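PDB 4OVY: haloacid dehalogenase domain protein hydrolase from Planctomyces limnophilus, which probably acts as a hydrolase of the haloacid dehalogenase superfamily and carries a bound calcium ion in the crystal. Local coordinates for residues W7-A11 with A12-I16; V139-P142 with M143-L147; V291-M294 with Q295-W298. One frame throughout, in Å; residues are numbered along the deposited sequence. Where two conformers were deposited one is given.

Interaction 1 of 3, residues W7-A11 with A12-I16; sequences WNDSA and ARRAI. With EDO (1,2-ethanediol), chain G.
D9 and R14 form a salt bridge across the turn. NH1 of R14 reaches OD1 of D9 at 2.8 Å, approaching from above the carboxylate plane (56° out of it), while the oxygen lies close to the guanidinium plane. The carboxylate and guanidinium planes are nearly perpendicular. R14 NH1 has a second acceptor in a bound citrate, probably from the crystallisation liquor. R13 was modelled in two conformers; in one of them NH1 donates to W7 O (2.8 Å), and D9 N sits 3.4 Å above the centre of its guanidinium. In that conformer water 1 donates to D9 OD1 and accepts from R13 NE, while the direct D9–R13 salt bridge is long and rests on charge alone. ND2 of N8 donates to R296 O and to an ethanediol.

Capping and main-chain bonds start helix 11-24. S10 is its N-cap: OG accepts from R13 N at 3.1 Å in a nearly straight bond (170°). It gets there because OG stands between the backbone N and the carbonyl carbon (chi1 71°). R14 N then donates to S10 O at 3.0 Å.

Apolar contacts come from the W7 indole. Its CH2 atom lies 3.8 Å from CD1 of I16, and the A12 methyl meets the ring edge. The indole nitrogen points elsewhere, donating to P142 O, and the ring packs edge-to-face with W298.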
loop_
_atom_site.group_PDB
_atom_site.type_symbol
_atom_site.label_atom_id
_atom_site.label_comp_id
_atom_site.label_asym_id
_atom_site.label_seq_id
_atom_site.Cartn_x
_atom_site.Cartn_y
_atom_site.Cartn_z
ATOM N N TRP A 7 23.985 10.952 17.353
ATOM C CA TRP A 7 23.241 12.166 17.666
ATOM C C TRP A 7 23.781 12.815 18.933
ATOM O O TRP A 7 23.797 12.183 19.988
ATOM C CB TRP A 7 21.758 11.855 17.878
ATOM C CG TRP A 7 21.030 11.312 16.671
ATOM C CD1 TRP A 7 21.245 10.115 16.046
ATOM C CD2 TRP A 7 19.953 11.941 15.969
ATOM N NE1 TRP A 7 20.369 9.962 14.998
ATOM C CE2 TRP A 7 19.564 11.067 14.927
ATOM C CE3 TRP A 7 19.274 13.155 16.120
ATOM C CZ2 TRP A 7 18.532 11.374 14.036
ATOM C CZ3 TRP A 7 18.241 13.456 15.235
ATOM C CH2 TRP A 7 17.882 12.570 14.208
ATOM N N ASN A 8 24.206 14.075 18.820
ATOM C CA ASN A 8 24.577 14.902 19.973
ATOM C C ASN A 8 23.341 15.235 20.797
ATOM O O ASN A 8 22.215 15.056 20.332
ATOM C CB ASN A 8 25.178 16.242 19.516
ATOM C CG ASN A 8 26.527 16.093 18.858
ATOM O OD1 ASN A 8 27.354 15.277 19.270
ATOM N ND2 ASN A 8 26.768 16.903 17.839
ATOM N N ASP A 9 23.546 15.760 22.004
ATOM C CA ASP A 9 22.433 16.300 22.759
ATOM C C ASP A 9 21.903 17.495 21.967
ATOM O O ASP A 9 22.671 18.350 21.551
ATOM C CB ASP A 9 22.854 16.722 24.166
ATOM C CG ASP A 9 21.666 17.125 25.039
ATOM O OD1 ASP A 9 20.504 16.750 24.742
ATOM O OD2 ASP A 9 21.896 17.831 26.031
ATOM N N SER A 10 20.597 17.516 21.738
ATOM C CA SER A 10 19.958 18.545 20.940
ATOM C C SER A 10 18.459 18.512 21.193
ATOM O O SER A 10 17.952 17.551 21.756
ATOM C CB SER A 10 20.220 18.299 19.449
ATOM O OG SER A 10 19.506 17.166 18.971
ATOM N N ALA A 11 17.744 19.544 20.754
ATOM C CA ALA A 11 16.286 19.514 20.836
ATOM C C ALA A 11 15.729 18.265 20.162
ATOM O O ALA A 11 14.814 17.630 20.690
ATOM C CB ALA A 11 15.676 20.767 20.222
ATOM N N ALA A 12 16.283 17.913 19.001
ATOM C CA ALA A 12 15.780 16.777 18.233
ATOM C C ALA A 12 16.002 15.432 18.939
ATOM O O ALA A 12 15.090 14.610 19.001
ATOM C CB ALA A 12 16.385 16.758 16.834
ATOM N N ARG A 13 17.197 15.208 19.475
ATOM C CA ARG A 13 17.474 13.951 20.170
ATOM C C ARG A 13 16.615 13.831 21.423
ATOM O O ARG A 13 16.096 12.754 21.718
ATOM C CB ARG A 13 18.955 13.806 20.525
ATOM C CG ARG A 13 19.343 12.359 20.819
ATOM C CD ARG A 13 20.771 12.227 21.320
ATOM N NE ARG A 13 20.956 12.785 22.665
ATOM C CZ ARG A 13 22.123 12.814 23.302
ATOM N NH1 ARG A 13 23.206 12.326 22.713
ATOM N NH2 ARG A 13 22.213 13.330 24.521
ATOM N N ARG A 14 16.454 14.935 22.152
ATOM C CA ARG A 14 15.608 14.941 23.350
ATOM C C ARG A 14 14.160 14.616 23.008
ATOM O O ARG A 14 13.530 13.793 23.673
ATOM C CB ARG A 14 15.694 16.280 24.085
ATOM C CG ARG A 14 17.041 16.515 24.748
ATOM C CD ARG A 14 17.026 17.704 25.692
ATOM N NE ARG A 14 16.905 18.982 25.000
ATOM C CZ ARG A 14 17.909 19.661 24.443
ATOM N NH1 ARG A 14 19.157 19.197 24.466
ATOM N NH2 ARG A 14 17.657 20.825 23.853
ATOM N N ALA A 15 13.645 15.254 21.961
ATOM C CA ALA A 15 12.268 15.038 21.522
ATOM C C ALA A 15 12.021 13.604 21.066
ATOM O O ALA A 15 10.993 13.019 21.398
ATOM C CB ALA A 15 11.914 16.002 20.400
ATOM N N ILE A 16 12.955 13.043 20.301
ATOM C CA ILE A 16 12.804 11.690 19.786
ATOM C C ILE A 16 12.781 10.682 20.930
ATOM O O ILE A 16 11.865 9.865 21.013
ATOM C CB ILE A 16 13.910 11.327 18.775
ATOM C CG1 ILE A 16 13.714 12.128 17.486
ATOM C CG2 ILE A 16 13.889 9.832 18.471
ATOM C CD1 ILE A 16 14.918 12.119 16.574
HETATM C C1 EDO G . 29.520 18.421 14.844
HETATM O O1 EDO G . 28.543 18.863 15.789
HETATM C C2 EDO G . 30.168 17.123 15.319
HETATM O O2 EDO G . 29.534 16.653 16.514
HETATM O O HOH W 1 19.448 14.239 24.417
#

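Interaction 2 of 3, residues V139-P142 with M143-L147; sequences VYQP and MLELL. With EDO (1,2-ethanediol), chain F.
Q141 meets E145 because its CG lies anti to the backbone N (chi1 172°) and the chain then bends at chi2 (65°), turning the amide along the helix toward the next turn. E145 extends its own chain beyond CG to meet it. NE2 of Q141 donates to OE2 of E145 at 3.1 Å, and an N-H...O angle of 175° makes the bond nearly straight. OE2 lies in the amide plane and is met on its anti side, somewhat out of the carboxylate plane; the amide and carboxylate planes are steeply turned against each other. Two further groups share these atoms: S6 OG is bonded to E145 OE2, and an ethanediol O2 accepts from Q141 NE2 at 3.2 Å.

The main chain shows a helix start with Y140 at the N-cap position. Y140 O receives L144 N at 3.0 Å, Q141 O receives E145 N, and P142 O receives L146 N. P142 lies in the first turn, where the N-H it lacks would have no helical acceptor to meet. Apolar groups flank this start: CG2 of V139 lies 4.0 Å from CD1 of L144, and CB of Y140 lies 3.8 Å from CG of M143, a selenomethionine.

Around the start of helix 141-152, V139 and L144 pack on helix 172-176, while M143, L146 and L147 press on F41 of strand 38-41, adjacent to the calcium ligand D42.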
loop_
_atom_site.group_PDB
_atom_site.type_symbol
_atom_site.label_atom_id
_atom_site.label_comp_id
_atom_site.label_asym_id
_atom_site.label_seq_id
_atom_site.Cartn_x
_atom_site.Cartn_y
_atom_site.Cartn_z
ATOM N N VAL A 139 23.791 7.974 2.246
ATOM C CA VAL A 139 22.671 7.962 3.173
ATOM C C VAL A 139 23.178 8.489 4.509
ATOM O O VAL A 139 24.388 8.478 4.771
ATOM C CB VAL A 139 22.060 6.552 3.331
ATOM C CG1 VAL A 139 21.487 6.064 2.003
ATOM C CG2 VAL A 139 23.080 5.551 3.865
ATOM N N TYR A 140 22.260 8.967 5.342
ATOM C CA TYR A 140 22.624 9.585 6.612
ATOM C C TYR A 140 22.677 8.562 7.736
ATOM O O TYR A 140 21.662 7.980 8.112
ATOM C CB TYR A 140 21.655 10.711 6.960
ATOM C CG TYR A 140 21.520 11.761 5.876
ATOM C CD1 TYR A 140 22.628 12.203 5.152
ATOM C CD2 TYR A 140 20.283 12.316 5.580
ATOM C CE1 TYR A 140 22.502 13.165 4.170
ATOM C CE2 TYR A 140 20.149 13.283 4.599
ATOM C CZ TYR A 140 21.253 13.700 3.893
ATOM O OH TYR A 140 21.119 14.654 2.910
ATOM N N GLN A 141 23.880 8.352 8.263
ATOM C CA GLN A 141 24.112 7.392 9.325
ATOM C C GLN A 141 23.222 7.655 10.550
ATOM O O GLN A 141 22.675 6.708 11.123
ATOM C CB GLN A 141 25.600 7.382 9.708
ATOM C CG GLN A 141 25.947 6.557 10.937
ATOM C CD GLN A 141 25.691 5.068 10.760
ATOM O OE1 GLN A 141 25.827 4.519 9.664
ATOM N NE2 GLN A 141 25.340 4.404 11.849
ATOM N N PRO A 142 23.053 8.933 10.948
ATOM C CA PRO A 142 22.140 9.185 12.063
ATOM C C PRO A 142 20.695 8.759 11.781
ATOM O O PRO A 142 19.985 8.345 12.699
ATOM C CB PRO A 142 22.243 10.702 12.269
ATOM C CG PRO A 142 23.583 11.057 11.731
ATOM C CD PRO A 142 23.766 10.155 10.550
HETATM N N MSE A 143 20.264 8.830 10.527
HETATM C CA MSE A 143 18.909 8.405 10.179
HETATM C C MSE A 143 18.822 6.900 10.138
HETATM O O MSE A 143 17.791 6.336 10.476
HETATM C CB MSE A 143 18.443 9.031 8.860
HETATM C CG MSE A 143 18.418 10.557 8.938
HETATM SE SE MSE A 143 17.104 11.221 10.262
HETATM C CE MSE A 143 15.491 10.791 9.221
ATOM N N LEU A 144 19.892 6.222 9.734
ATOM C CA LEU A 144 19.920 4.757 9.826
ATOM C C LEU A 144 19.754 4.305 11.281
ATOM O O LEU A 144 19.039 3.344 11.573
ATOM C CB LEU A 144 21.218 4.195 9.265
ATOM C CG LEU A 144 21.547 4.455 7.794
ATOM C CD1 LEU A 144 22.826 3.707 7.438
ATOM C CD2 LEU A 144 20.396 4.050 6.889
ATOM N N GLU A 145 20.424 5.003 12.188
ATOM C CA GLU A 145 20.274 4.746 13.620
ATOM C C GLU A 145 18.842 4.991 14.091
ATOM O O GLU A 145 18.292 4.197 14.852
ATOM C CB GLU A 145 21.252 5.602 14.424
ATOM C CG GLU A 145 22.697 5.190 14.219
ATOM C CD GLU A 145 23.692 6.180 14.781
ATOM O OE1 GLU A 145 23.280 7.097 15.536
ATOM O OE2 GLU A 145 24.895 6.030 14.469
ATOM N N LEU A 146 18.241 6.083 13.626
ATOM C CA LEU A 146 16.867 6.412 13.999
ATOM C C LEU A 146 15.892 5.348 13.513
ATOM O O LEU A 146 15.031 4.910 14.267
ATOM C CB LEU A 146 16.477 7.795 13.464
ATOM C CG LEU A 146 15.036 8.237 13.723
ATOM C CD1 LEU A 146 14.697 8.215 15.213
ATOM C CD2 LEU A 146 14.839 9.628 13.154
ATOM N N LEU A 147 16.037 4.923 12.260
ATOM C CA LEU A 147 15.206 3.839 11.720
ATOM C C LEU A 147 15.290 2.558 12.571
ATOM O O LEU A 147 14.264 1.970 12.914
ATOM C CB LEU A 147 15.602 3.529 10.277
ATOM C CG LEU A 147 15.203 4.573 9.232
ATOM C CD1 LEU A 147 15.960 4.309 7.941
ATOM C CD2 LEU A 147 13.699 4.576 8.991
HETATM C C1 EDO F . 22.033 0.628 11.952
HETATM O O1 EDO F . 21.972 0.824 13.367
HETATM C C2 EDO F . 23.031 1.609 11.360
HETATM O O2 EDO F . 24.309 1.427 11.984
#

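Interaction 3 of 3, residues V291-M294 with Q295-W298; sequences VIDM and QRDW. With EDO (1,2-ethanediol), chain G.
OD2 of D297 is gripped by two donors: D293 N at 2.9 Å, arriving well above the carboxylate plane, and water 2, which also donates to V291 O. The surrounding motif is an N-cap where strand 290-293 passes directly into the short helix 294-297. D293 is the cap residue. Its CG stands anti to the backbone N (chi1 -177°), which carries OD1 over the first turn to accept from R296 N at 3.3 Å; T260 OG1 is also bonded to OD1. The other carboxylate oxygen, OD2, receives water 3, which donates as well to Q295 OE1. With an alanine in place of D293, the R296 amide would probably lose its side-chain cap, and the T260 hydroxyl and water 3 would each be left without a carboxylate mate. The main chain adds D297 N to D293 O at 2.7 Å, nearly in line with the C=O bond (176°).

On the apolar side of the turn, M294, a selenomethionine, lies over one face of the W298 indole: CG is 4.2 Å from the six-membered ring centroid. SE lies obliquely to that ring in a Met-aromatic contact, and I292 CG2 approaches W298 NE1 to 3.6 Å.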
loop_
_atom_site.group_PDB
_atom_site.type_symbol
_atom_site.label_atom_id
_atom_site.label_comp_id
_atom_site.label_asym_id
_atom_site.label_seq_id
_atom_site.Cartn_x
_atom_site.Cartn_y
_atom_site.Cartn_z
ATOM N N VAL A 291 13.342 20.985 14.549
ATOM C CA VAL A 291 14.305 21.117 13.474
ATOM C C VAL A 291 15.633 20.473 13.872
ATOM O O VAL A 291 16.195 20.783 14.920
ATOM C CB VAL A 291 14.520 22.595 13.106
ATOM C CG1 VAL A 291 15.543 22.728 11.983
ATOM C CG2 VAL A 291 13.187 23.225 12.706
ATOM N N ILE A 292 16.115 19.579 13.017
ATOM C CA ILE A 292 17.427 18.966 13.161
ATOM C C ILE A 292 18.460 19.836 12.436
ATOM O O ILE A 292 18.390 20.006 11.214
ATOM C CB ILE A 292 17.432 17.552 12.552
ATOM C CG1 ILE A 292 16.395 16.660 13.238
ATOM C CG2 ILE A 292 18.815 16.925 12.628
ATOM C CD1 ILE A 292 15.935 15.498 12.381
ATOM N N ASP A 293 19.405 20.390 13.197
ATOM C CA ASP A 293 20.525 21.165 12.649
ATOM C C ASP A 293 21.660 20.190 12.325
ATOM O O ASP A 293 22.366 19.745 13.228
ATOM C CB ASP A 293 20.967 22.201 13.690
ATOM C CG ASP A 293 22.077 23.127 13.199
ATOM O OD1 ASP A 293 22.898 22.742 12.348
ATOM O OD2 ASP A 293 22.137 24.261 13.709
HETATM N N MSE A 294 21.836 19.859 11.042
HETATM C CA MSE A 294 22.813 18.832 10.648
HETATM C C MSE A 294 24.227 19.160 11.113
HETATM O O MSE A 294 24.946 18.283 11.608
HETATM C CB MSE A 294 22.778 18.602 9.126
HETATM C CG MSE A 294 21.525 17.839 8.687
HETATM SE SE MSE A 294 21.528 17.429 6.756
HETATM C CE MSE A 294 23.309 16.613 6.764
ATOM N N GLN A 295 24.632 20.416 10.965
ATOM C CA GLN A 295 25.969 20.868 11.351
ATOM C C GLN A 295 26.251 20.621 12.830
ATOM O O GLN A 295 27.328 20.158 13.187
ATOM C CB GLN A 295 26.129 22.364 11.053
ATOM C CG GLN A 295 27.510 22.938 11.368
ATOM C CD GLN A 295 27.555 24.454 11.286
ATOM O OE1 GLN A 295 26.599 25.137 11.645
ATOM N NE2 GLN A 295 28.676 24.988 10.822
ATOM N N ARG A 296 25.278 20.921 13.680
ATOM C CA ARG A 296 25.479 20.882 15.126
ATOM C C ARG A 296 25.018 19.588 15.793
ATOM O O ARG A 296 25.576 19.203 16.822
ATOM C CB ARG A 296 24.782 22.072 15.776
ATOM C CG ARG A 296 25.398 23.405 15.385
ATOM C CD ARG A 296 24.841 24.553 16.211
ATOM N NE ARG A 296 25.236 24.476 17.619
ATOM C CZ ARG A 296 26.409 24.868 18.117
ATOM N NH1 ARG A 296 26.638 24.753 19.425
ATOM N NH2 ARG A 296 27.357 25.380 17.334
ATOM N N ASP A 297 24.018 18.918 15.217
ATOM C CA ASP A 297 23.317 17.828 15.918
ATOM C C ASP A 297 23.819 16.426 15.588
ATOM O O ASP A 297 23.498 15.483 16.308
ATOM C CB ASP A 297 21.805 17.887 15.648
ATOM C CG ASP A 297 21.160 19.183 16.146
ATOM O OD1 ASP A 297 21.824 19.969 16.862
ATOM O OD2 ASP A 297 19.978 19.410 15.819
ATOM N N TRP A 298 24.578 16.287 14.505
ATOM C CA TRP A 298 25.014 14.979 14.022
ATOM C C TRP A 298 26.535 14.849 14.079
ATOM O O TRP A 298 27.258 15.671 13.506
ATOM C CB TRP A 298 24.517 14.750 12.580
ATOM C CG TRP A 298 23.041 14.454 12.463
ATOM C CD1 TRP A 298 22.144 14.284 13.485
ATOM C CD2 TRP A 298 22.306 14.228 11.253
ATOM N NE1 TRP A 298 20.905 13.995 12.988
ATOM C CE2 TRP A 298 20.972 13.948 11.622
ATOM C CE3 TRP A 298 22.645 14.230 9.898
ATOM C CZ2 TRP A 298 19.972 13.683 10.682
ATOM C CZ3 TRP A 298 21.646 13.967 8.958
ATOM C CH2 TRP A 298 20.328 13.699 9.358
HETATM C C1 EDO G . 29.520 18.421 14.844
HETATM O O1 EDO G . 28.543 18.863 15.789
HETATM C C2 EDO G . 30.168 17.123 15.319
HETATM O O2 EDO G . 29.534 16.653 16.514
HETATM O O HOH W 2 17.781 19.865 17.233
HETATM O O HOH W 3 24.176 25.723 12.552
#

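Along the chain the order is interaction 1, interaction 2, interaction 3, and each holds the start of a helix (11-24, 141-152 and 294-297), the third with the entire short helix. Interactions 1 and 3 have centres about 9 Å apart; interaction 2 lies about 14 Å from the first and about 13 Å from the third. All three touch. I16 CG2 packs on L146 CD1 (3.7 Å) between 1 and 2, a probable hydrogen bond from N8 N to D297 O (3.0 Å) joins 1 and 3, and P142, M143 and Y140 pack on W298. The N-terminal and C-terminal parts of the chain are thereby brought together on the same side of the chain's centre, at the mixed sheet whose strand 38-41 leads to the calcium site.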